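Local coordinates for protein MB2760 (Mycobacterium tuberculosis, PDB 2BNG) that hydrolyses long or bulky lipophilic epoxides such as 9,10-epoxystearic acid and cholesterol 5,6-oxide to diols in vitro, its physiological substrates being still unidentified, at residues C[20-25]-C[75-80]; C[49-54]-C[122-127]. One frame throughout, in Å; residues are numbered along the deposited sequence.

Both contacts belong to one limonene-1,2-epoxide hydrolase domain and reach the same mixed sheet, on opposite sides of the chain's centre; their centres lie about 18 Å apart and their nearest atoms about 6 Å. Contact 1 sets helix 13-30 against strand 72-83, outermost within this chain. Contact 2 joins the turn leading into strand 52-55, outermost within this chain at the other end of the sheet, to the end of strand 116-123 and the start of helix 126-139. Along the chain the segments alternate, 20-25, 49-54, 75-80, 122-127, so the two connections cross. Contact 2 contains Asp-122 and contact 1 comes near it and Asp-93, the probable catalytic pair; each contact also touches the second subunit.

Contact 1 of 2, residues C[20-25]-C[75-80]; sequences AVEAFL and VKIHRI
Leu-25 and Ile-77 meet methyl to methyl where helix 13-30 runs nearly antiparallel to strand 75-77, the segment axes at 154° and 10.1 Å apart at their closest. Leu-25 CD1 lies 3.9 Å from Ile-77 CD1, and the two side chains cross at about a right angle. Ile-77 reaches the helix because its CG1 stands anti to the carbonyl carbon (chi1 -52°) and its chain runs on extended to CD1. Past the corner at His-78, Ile-80 sends its own CD1 to the helix, 3.8 Å from Glu-22 CG and 4.2 Å from Val-21 CG1. The Val-21 and Ile-80 side chains lie alongside each other, pointing opposite ways. At the other end Leu-25 CB faces Val-75 CG1 at 4.2 Å.

The buried side of this packing runs from Val-21 to Leu-25, and both of these also rest on Phe-110 of strand 100-113. Glu-22 forms the more open side. Its aliphatic CG lies against the two isoleucine methyls, while the extended chain carries the carboxylate beyond them, with OE2 3.8 Å from Ile-80 CG2. That last approach is a plain van der Waals contact between an oxygen and a methyl.

The strand holds its apolar residues toward the helix through this corner. His-78 and Arg-79 both face Glu-90, a classic beta bulge, and Arg-79 makes salt bridges to Glu-90 and to Glu-111 of the second subunit. Val-75 also touches Asp-93, the probable proton donor. A helix packed along a strongly curved sheet, here on a bulged outer strand, is the arrangement of the NTF2-like cone to which limonene-type epoxide hydrolases belong, and Val-75 and Leu-25 probably line the side of the site near Asp-93 and Asp-122.

Contact 2 of 2, residues C[49-54]-C[122-127]; sequences VGFSRI and DYFDVY
Val-49 and Asp-122 are joined by the one direct hydrogen bond between the segments. Val-49 N donates to Asp-122 O at 2.9 Å, almost straight at 175° and meeting the carbonyl nearly end on. A water makes a second polar link: it can donate to Val-49 O at 2.7 Å and accepts from Phe-124 N at 3.1 Å, carrying the link on from Asp-122 to Phe-124. The same water sits over the centre of one face of the Phe-124 ring.

The CH-pi contact belongs to Val-49 as well. Its CG2 lies over a face of the Tyr-123 ring, 3.7 Å from the centroid, displaced toward the rim. CG1 extends the contact along the ring's CD2-CE2 side.

Aromatic and apolar packing takes over at Phe-51. Its ring and that of Phe-124 have planes at 25° but are slid apart, with centroids 5.6 Å from each other, so they barely overlap; the nearest atoms are Phe-51 CD2 and Phe-124 CE2 at 3.8 Å. Phe-124 can offer its ring here because CG lies between the backbone N and the carbonyl carbon (chi1 47°). Val-126 brings CG1 to the edge of the Phe-51 ring, near its plane, touching at CZ.

Within 122-127, Asp-125 caps helix 126-139, its OD1 receiving a weak bond from Tyr-127 N; that oxygen also accepts from Val-126 N of the second subunit. Asp-122, the probable proton acceptor, turns its carboxylate away from 49-54 to a salt bridge with Arg-91 of strand 86-97. The turn between strands 44-48 and 52-55 thus lies against the junction where strand 116-123 gives way to helix 126-139, alongside the second subunit, whose Trp-105 packs on Val-49 and Tyr-123.

Contact 1 of 2, residues C[20-25]-C[75-80]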
ATOM      1  N   ALA C  20       0.603 -31.113  14.542  1.00 37.17           N
ATOM      2  CA  ALA C  20       1.561 -32.199  14.789  1.00 36.78           C
ATOM      3  C   ALA C  20       1.577 -33.167  13.604  1.00 35.33           C
ATOM      4  O   ALA C  20       2.643 -33.542  13.119  1.00 34.64           O
ATOM      5  CB  ALA C  20       1.247 -32.939  16.117  1.00 36.67           C
ATOM      6  N   VAL C  21       0.382 -33.518  13.124  1.00 34.68           N
ATOM      7  CA  VAL C  21       0.219 -34.427  11.991  1.00 33.25           C
ATOM      8  C   VAL C  21       0.753 -33.823  10.700  1.00 33.76           C
ATOM      9  O   VAL C  21       1.452 -34.505   9.936  1.00 33.18           O
ATOM     10  CB  VAL C  21      -1.252 -34.927  11.836  1.00 33.12           C
ATOM     11  CG1 VAL C  21      -1.437 -35.739  10.533  1.00 30.07           C
ATOM     12  CG2 VAL C  21      -1.671 -35.768  13.064  1.00 30.85           C
ATOM     13  N   GLU C  22       0.469 -32.544  10.468  1.00 34.74           N
ATOM     14  CA  GLU C  22       1.037 -31.852   9.318  1.00 35.55           C
ATOM     15  C   GLU C  22       2.564 -31.769   9.384  1.00 35.43           C
ATOM     16  O   GLU C  22       3.255 -32.043   8.390  1.00 34.98           O
ATOM     17  CB  GLU C  22       0.452 -30.458   9.197  1.00 36.55           C
ATOM     18  CG  GLU C  22      -0.974 -30.439   8.729  1.00 39.42           C
ATOM     19  CD  GLU C  22      -1.579 -29.041   8.764  1.00 43.57           C
ATOM     20  OE1 GLU C  22      -1.173 -28.234   9.638  1.00 48.33           O
ATOM     21  OE2 GLU C  22      -2.458 -28.749   7.918  1.00 46.86           O
ATOM     22  N   ALA C  23       3.089 -31.387  10.550  1.00 35.68           N
ATOM     23  CA  ALA C  23       4.548 -31.341  10.748  1.00 35.48           C
ATOM     24  C   ALA C  23       5.161 -32.728  10.496  1.00 34.45           C
ATOM     25  O   ALA C  23       6.178 -32.853   9.802  1.00 34.26           O
ATOM     26  CB  ALA C  23       4.905 -30.822  12.121  1.00 35.89           C
ATOM     27  N   PHE C  24       4.510 -33.773  10.998  1.00 33.49           N
ATOM     28  CA  PHE C  24       5.033 -35.107  10.793  1.00 32.95           C
ATOM     29  C   PHE C  24       5.085 -35.542   9.307  1.00 32.20           C
ATOM     30  O   PHE C  24       6.095 -36.043   8.837  1.00 31.56           O
ATOM     31  CB  PHE C  24       4.283 -36.128  11.649  1.00 32.80           C
ATOM     32  CG  PHE C  24       4.553 -37.540  11.250  1.00 31.41           C
ATOM     33  CD1 PHE C  24       5.798 -38.107  11.485  1.00 29.88           C
ATOM     34  CD2 PHE C  24       3.567 -38.282  10.596  1.00 30.44           C
ATOM     35  CE1 PHE C  24       6.065 -39.407  11.092  1.00 32.02           C
ATOM     36  CE2 PHE C  24       3.800 -39.591  10.201  1.00 32.04           C
ATOM     37  CZ  PHE C  24       5.063 -40.169  10.449  1.00 32.45           C
ATOM     38  N   LEU C  25       3.994 -35.340   8.583  1.00 32.18           N
ATOM     39  CA  LEU C  25       3.924 -35.706   7.167  1.00 32.11           C
ATOM     40  C   LEU C  25       4.872 -34.895   6.272  1.00 32.40           C
ATOM     41  O   LEU C  25       5.505 -35.468   5.374  1.00 32.02           O
ATOM     42  CB  LEU C  25       2.478 -35.671   6.662  1.00 31.60           C
ATOM     43  CG  LEU C  25       1.587 -36.746   7.319  1.00 32.13           C
ATOM     44  CD1 LEU C  25       0.111 -36.418   7.071  1.00 31.49           C
ATOM     45  CD2 LEU C  25       1.924 -38.171   6.844  1.00 29.96           C
ATOM     46  N   VAL C  75       3.748 -36.331  -0.072  1.00 34.90           N
ATOM     47  CA  VAL C  75       2.467 -36.294   0.592  1.00 33.99           C
ATOM     48  C   VAL C  75       1.816 -34.975   0.266  1.00 34.04           C
ATOM     49  O   VAL C  75       2.395 -33.915   0.423  1.00 34.49           O
ATOM     50  CB  VAL C  75       2.573 -36.473   2.127  1.00 34.08           C
ATOM     51  CG1 VAL C  75       1.171 -36.465   2.760  1.00 33.49           C
ATOM     52  CG2 VAL C  75       3.306 -37.788   2.482  1.00 33.80           C
ATOM     53  N   LYS C  76       0.604 -35.055  -0.234  1.00 33.63           N
ATOM     54  CA  LYS C  76      -0.163 -33.882  -0.479  1.00 33.58           C
ATOM     55  C   LYS C  76      -1.468 -34.089   0.289  1.00 32.79           C
ATOM     56  O   LYS C  76      -2.199 -35.056   0.042  1.00 32.15           O
ATOM     57  CB  LYS C  76      -0.337 -33.735  -1.984  1.00 34.15           C
ATOM     58  CG  LYS C  76      -1.358 -32.755  -2.436  1.00 36.83           C
ATOM     59  CD  LYS C  76      -1.028 -31.370  -2.102  1.00 41.24           C
ATOM     60  CE  LYS C  76      -1.764 -30.437  -3.071  1.00 44.86           C
ATOM     61  NZ  LYS C  76      -2.433 -29.315  -2.429  1.00 45.79           N
ATOM     62  N   ILE C  77      -1.713 -33.212   1.266  1.00 32.22           N
ATOM     63  CA  ILE C  77      -2.917 -33.291   2.090  1.00 31.30           C
ATOM     64  C   ILE C  77      -3.975 -32.398   1.455  1.00 31.60           C
ATOM     65  O   ILE C  77      -3.760 -31.203   1.321  1.00 32.29           O
ATOM     66  CB  ILE C  77      -2.633 -32.843   3.569  1.00 31.69           C
ATOM     67  CG1 ILE C  77      -1.419 -33.598   4.156  1.00 30.31           C
ATOM     68  CG2 ILE C  77      -3.906 -33.016   4.437  1.00 30.99           C
ATOM     69  CD1 ILE C  77      -0.899 -33.037   5.518  1.00 30.79           C
ATOM     70  N   HIS C  78      -5.096 -32.980   1.048  1.00 31.26           N
ATOM     71  CA  HIS C  78      -6.207 -32.213   0.467  1.00 31.95           C
ATOM     72  C   HIS C  78      -7.148 -31.643   1.529  1.00 32.31           C
ATOM     73  O   HIS C  78      -7.622 -30.516   1.405  1.00 33.30           O
ATOM     74  CB  HIS C  78      -7.001 -33.076  -0.519  1.00 32.08           C
ATOM     75  CG  HIS C  78      -6.148 -33.753  -1.552  1.00 32.96           C
ATOM     76  ND1 HIS C  78      -5.524 -33.066  -2.579  1.00 33.28           N
ATOM     77  CD2 HIS C  78      -5.817 -35.058  -1.719  1.00 31.58           C
ATOM     78  CE1 HIS C  78      -4.833 -33.914  -3.319  1.00 32.93           C
ATOM     79  NE2 HIS C  78      -4.992 -35.129  -2.817  1.00 32.35           N
ATOM     80  N   ARG C  79      -7.422 -32.443   2.556  1.00 31.40           N
ATOM     81  CA  ARG C  79      -8.283 -32.062   3.670  1.00 31.66           C
ATOM     82  C   ARG C  79      -7.763 -32.753   4.915  1.00 31.06           C
ATOM     83  O   ARG C  79      -7.235 -33.874   4.828  1.00 29.72           O
ATOM     84  CB  ARG C  79      -9.734 -32.480   3.419  1.00 31.75           C
ATOM     85  CG  ARG C  79     -10.407 -31.779   2.210  1.00 33.25           C
ATOM     86  CD  ARG C  79     -11.766 -32.394   1.954  1.00 34.78           C
ATOM     87  NE  ARG C  79     -12.562 -31.732   0.908  1.00 36.72           N
ATOM     88  CZ  ARG C  79     -12.420 -31.973  -0.392  1.00 37.48           C
ATOM     89  NH1 ARG C  79     -11.541 -32.763  -0.781  1.00 35.42           N
ATOM     90  NH2 ARG C  79     -13.109 -31.449  -1.346  1.00 38.79           N
ATOM     91  N   ILE C  80      -7.902 -32.062   6.047  1.00 31.56           N
ATOM     92  CA  ILE C  80      -7.461 -32.532   7.345  1.00 31.31           C
ATOM     93  C   ILE C  80      -8.361 -31.905   8.407  1.00 32.93           C
ATOM     94  O   ILE C  80      -8.684 -30.742   8.315  1.00 34.21           O
ATOM     95  CB  ILE C  80      -5.950 -32.193   7.591  1.00 31.49           C
ATOM     96  CG1 ILE C  80      -5.500 -32.693   8.979  1.00 30.59           C
ATOM     97  CG2 ILE C  80      -5.653 -30.677   7.341  1.00 29.35           C
ATOM     98  CD1 ILE C  80      -3.988 -32.755   9.163  1.00 30.58           C
TER

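Contact 2 of 2, residues C[49-54]-C[122-127]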
ATOM      1  N   VAL C  49      -3.506 -50.405   6.596  1.00 30.43           N
ATOM      2  CA  VAL C  49      -4.654 -51.273   6.869  1.00 31.40           C
ATOM      3  C   VAL C  49      -4.720 -52.458   5.913  1.00 32.97           C
ATOM      4  O   VAL C  49      -4.727 -52.278   4.687  1.00 33.11           O
ATOM      5  CB  VAL C  49      -5.989 -50.484   6.793  1.00 31.30           C
ATOM      6  CG1 VAL C  49      -7.073 -51.210   7.251  1.00 29.88           C
ATOM      7  CG2 VAL C  49      -6.044 -49.497   7.713  1.00 29.24           C
ATOM      8  N   GLY C  50      -4.756 -53.663   6.489  1.00 34.34           N
ATOM      9  CA  GLY C  50      -4.811 -54.905   5.732  1.00 35.13           C
ATOM     10  C   GLY C  50      -3.434 -55.425   5.356  1.00 36.20           C
ATOM     11  O   GLY C  50      -3.326 -56.507   4.778  1.00 36.86           O
ATOM     12  N   PHE C  51      -2.376 -54.676   5.665  1.00 35.73           N
ATOM     13  CA  PHE C  51      -1.042 -55.054   5.174  1.00 37.24           C
ATOM     14  C   PHE C  51       0.078 -55.155   6.203  1.00 37.53           C
ATOM     15  O   PHE C  51       0.901 -56.055   6.123  1.00 38.67           O
ATOM     16  CB  PHE C  51      -0.615 -54.170   3.984  1.00 36.99           C
ATOM     17  CG  PHE C  51      -1.473 -54.381   2.776  1.00 39.49           C
ATOM     18  CD1 PHE C  51      -1.155 -55.368   1.847  1.00 42.56           C
ATOM     19  CD2 PHE C  51      -2.652 -53.652   2.604  1.00 40.49           C
ATOM     20  CE1 PHE C  51      -1.980 -55.599   0.740  1.00 43.21           C
ATOM     21  CE2 PHE C  51      -3.477 -53.884   1.513  1.00 41.54           C
ATOM     22  CZ  PHE C  51      -3.139 -54.862   0.579  1.00 41.69           C
ATOM     23  N   SER C  52       0.128 -54.234   7.147  1.00 36.79           N
ATOM     24  CA  SER C  52       1.215 -54.232   8.089  1.00 37.68           C
ATOM     25  C   SER C  52       0.808 -53.547   9.372  1.00 38.27           C
ATOM     26  O   SER C  52       0.029 -52.571   9.368  1.00 37.39           O
ATOM     27  CB  SER C  52       2.469 -53.566   7.492  1.00 36.92           C
ATOM     28  OG  SER C  52       2.342 -52.160   7.361  1.00 35.06           O
ATOM     29  N   ARG C  53       1.322 -54.096  10.466  1.00 40.06           N
ATOM     30  CA  ARG C  53       1.275 -53.435  11.749  1.00 41.71           C
ATOM     31  C   ARG C  53       2.638 -53.457  12.434  1.00 42.35           C
ATOM     32  O   ARG C  53       3.276 -54.497  12.538  1.00 43.60           O
ATOM     33  CB  ARG C  53       0.210 -54.029  12.661  1.00 42.24           C
ATOM     34  CG  ARG C  53       0.191 -53.242  13.949  1.00 44.70           C
ATOM     35  CD  ARG C  53      -0.735 -53.759  14.993  1.00 49.33           C
ATOM     36  NE  ARG C  53      -2.090 -53.509  14.580  1.00 54.73           N
ATOM     37  CZ  ARG C  53      -2.925 -54.496  14.354  1.00 57.95           C
ATOM     38  NH1 ARG C  53      -2.501 -55.733  14.549  1.00 60.54           N
ATOM     39  NH2 ARG C  53      -4.157 -54.249  13.968  1.00 58.00           N
ATOM     40  N   ILE C  54       3.076 -52.290  12.882  1.00 42.34           N
ATOM     41  CA  ILE C  54       4.310 -52.160  13.641  1.00 43.48           C
ATOM     42  C   ILE C  54       3.976 -51.458  14.939  1.00 43.71           C
ATOM     43  O   ILE C  54       3.165 -50.517  14.962  1.00 42.59           O
ATOM     44  CB  ILE C  54       5.389 -51.356  12.856  1.00 42.70           C
ATOM     45  CG1 ILE C  54       5.901 -52.182  11.675  1.00 44.57           C
ATOM     46  CG2 ILE C  54       6.567 -50.989  13.748  1.00 43.50           C
ATOM     47  CD1 ILE C  54       6.932 -51.457  10.809  1.00 43.09           C
ATOM     48  N   ASP C 122      -2.952 -45.808   8.027  1.00 25.42           N
ATOM     49  CA  ASP C 122      -3.149 -45.368   6.643  1.00 25.11           C
ATOM     50  C   ASP C 122      -4.016 -46.373   5.897  1.00 25.52           C
ATOM     51  O   ASP C 122      -3.773 -47.587   5.960  1.00 25.79           O
ATOM     52  CB  ASP C 122      -1.802 -45.151   5.942  1.00 24.55           C
ATOM     53  CG  ASP C 122      -1.221 -43.738   6.168  1.00 26.35           C
ATOM     54  OD1 ASP C 122      -1.919 -42.820   6.665  1.00 27.52           O
ATOM     55  OD2 ASP C 122      -0.040 -43.521   5.830  1.00 28.42           O
ATOM     56  N   TYR C 123      -5.022 -45.844   5.208  1.00 25.61           N
ATOM     57  CA  TYR C 123      -5.950 -46.598   4.383  1.00 26.70           C
ATOM     58  C   TYR C 123      -5.681 -46.315   2.903  1.00 27.57           C
ATOM     59  O   TYR C 123      -5.506 -45.167   2.507  1.00 27.84           O
ATOM     60  CB  TYR C 123      -7.380 -46.127   4.654  1.00 26.65           C
ATOM     61  CG  TYR C 123      -7.976 -46.487   5.991  1.00 26.15           C
ATOM     62  CD1 TYR C 123      -7.864 -45.620   7.083  1.00 24.34           C
ATOM     63  CD2 TYR C 123      -8.697 -47.692   6.163  1.00 25.43           C
ATOM     64  CE1 TYR C 123      -8.452 -45.945   8.317  1.00 25.14           C
ATOM     65  CE2 TYR C 123      -9.286 -48.017   7.385  1.00 25.06           C
ATOM     66  CZ  TYR C 123      -9.158 -47.137   8.445  1.00 27.11           C
ATOM     67  OH  TYR C 123      -9.714 -47.454   9.646  1.00 29.56           O
ATOM     68  N   PHE C 124      -5.714 -47.358   2.079  1.00 28.65           N
ATOM     69  CA  PHE C 124      -5.600 -47.208   0.627  1.00 29.27           C
ATOM     70  C   PHE C 124      -6.223 -48.440  -0.039  1.00 30.05           C
ATOM     71  O   PHE C 124      -6.567 -49.407   0.645  1.00 29.72           O
ATOM     72  CB  PHE C 124      -4.130 -47.068   0.193  1.00 29.73           C
ATOM     73  CG  PHE C 124      -3.232 -48.073   0.810  1.00 30.78           C
ATOM     74  CD1 PHE C 124      -2.522 -47.771   1.953  1.00 33.16           C
ATOM     75  CD2 PHE C 124      -3.109 -49.333   0.257  1.00 34.28           C
ATOM     76  CE1 PHE C 124      -1.683 -48.704   2.533  1.00 36.00           C
ATOM     77  CE2 PHE C 124      -2.284 -50.282   0.824  1.00 36.44           C
ATOM     78  CZ  PHE C 124      -1.572 -49.977   1.964  1.00 35.57           C
ATOM     79  N   ASP C 125      -6.324 -48.403  -1.372  1.00 30.37           N
ATOM     80  CA  ASP C 125      -6.988 -49.443  -2.180  1.00 31.11           C
ATOM     81  C   ASP C 125      -5.946 -50.120  -3.092  1.00 31.77           C
ATOM     82  O   ASP C 125      -5.173 -49.439  -3.764  1.00 31.39           O
ATOM     83  CB  ASP C 125      -8.114 -48.750  -2.959  1.00 31.25           C
ATOM     84  CG  ASP C 125      -8.663 -49.553  -4.126  1.00 33.16           C
ATOM     85  OD1 ASP C 125      -8.752 -50.794  -4.070  1.00 33.35           O
ATOM     86  OD2 ASP C 125      -9.081 -48.907  -5.120  1.00 34.72           O
ATOM     87  N   VAL C 126      -5.913 -51.454  -3.107  1.00 32.61           N
ATOM     88  CA  VAL C 126      -4.921 -52.152  -3.935  1.00 33.67           C
ATOM     89  C   VAL C 126      -5.179 -51.870  -5.402  1.00 34.21           C
ATOM     90  O   VAL C 126      -4.248 -51.807  -6.193  1.00 34.72           O
ATOM     91  CB  VAL C 126      -4.835 -53.706  -3.694  1.00 34.76           C
ATOM     92  CG1 VAL C 126      -4.590 -54.020  -2.224  1.00 33.84           C
ATOM     93  CG2 VAL C 126      -6.093 -54.394  -4.165  1.00 36.41           C
ATOM     94  N   TYR C 127      -6.441 -51.693  -5.764  1.00 34.55           N
ATOM     95  CA  TYR C 127      -6.760 -51.398  -7.150  1.00 36.14           C
ATOM     96  C   TYR C 127      -6.162 -50.048  -7.632  1.00 35.02           C
ATOM     97  O   TYR C 127      -5.464 -49.978  -8.658  1.00 34.80           O
ATOM     98  CB  TYR C 127      -8.263 -51.463  -7.331  1.00 37.98           C
ATOM     99  CG  TYR C 127      -8.782 -51.015  -8.666  1.00 40.44           C
ATOM    100  CD1 TYR C 127      -8.456 -51.694  -9.841  1.00 42.37           C
ATOM    101  CD2 TYR C 127      -9.636 -49.922  -8.748  1.00 42.36           C
ATOM    102  CE1 TYR C 127      -8.959 -51.279 -11.073  1.00 44.29           C
ATOM    103  CE2 TYR C 127     -10.159 -49.501  -9.966  1.00 44.40           C
ATOM    104  CZ  TYR C 127      -9.808 -50.182 -11.125  1.00 45.18           C
ATOM    105  OH  TYR C 127     -10.317 -49.761 -12.328  1.00 47.55           O
TER
HETATM  106  O   HOH W   1      -5.604 -50.274   3.100  1.00 30.80           O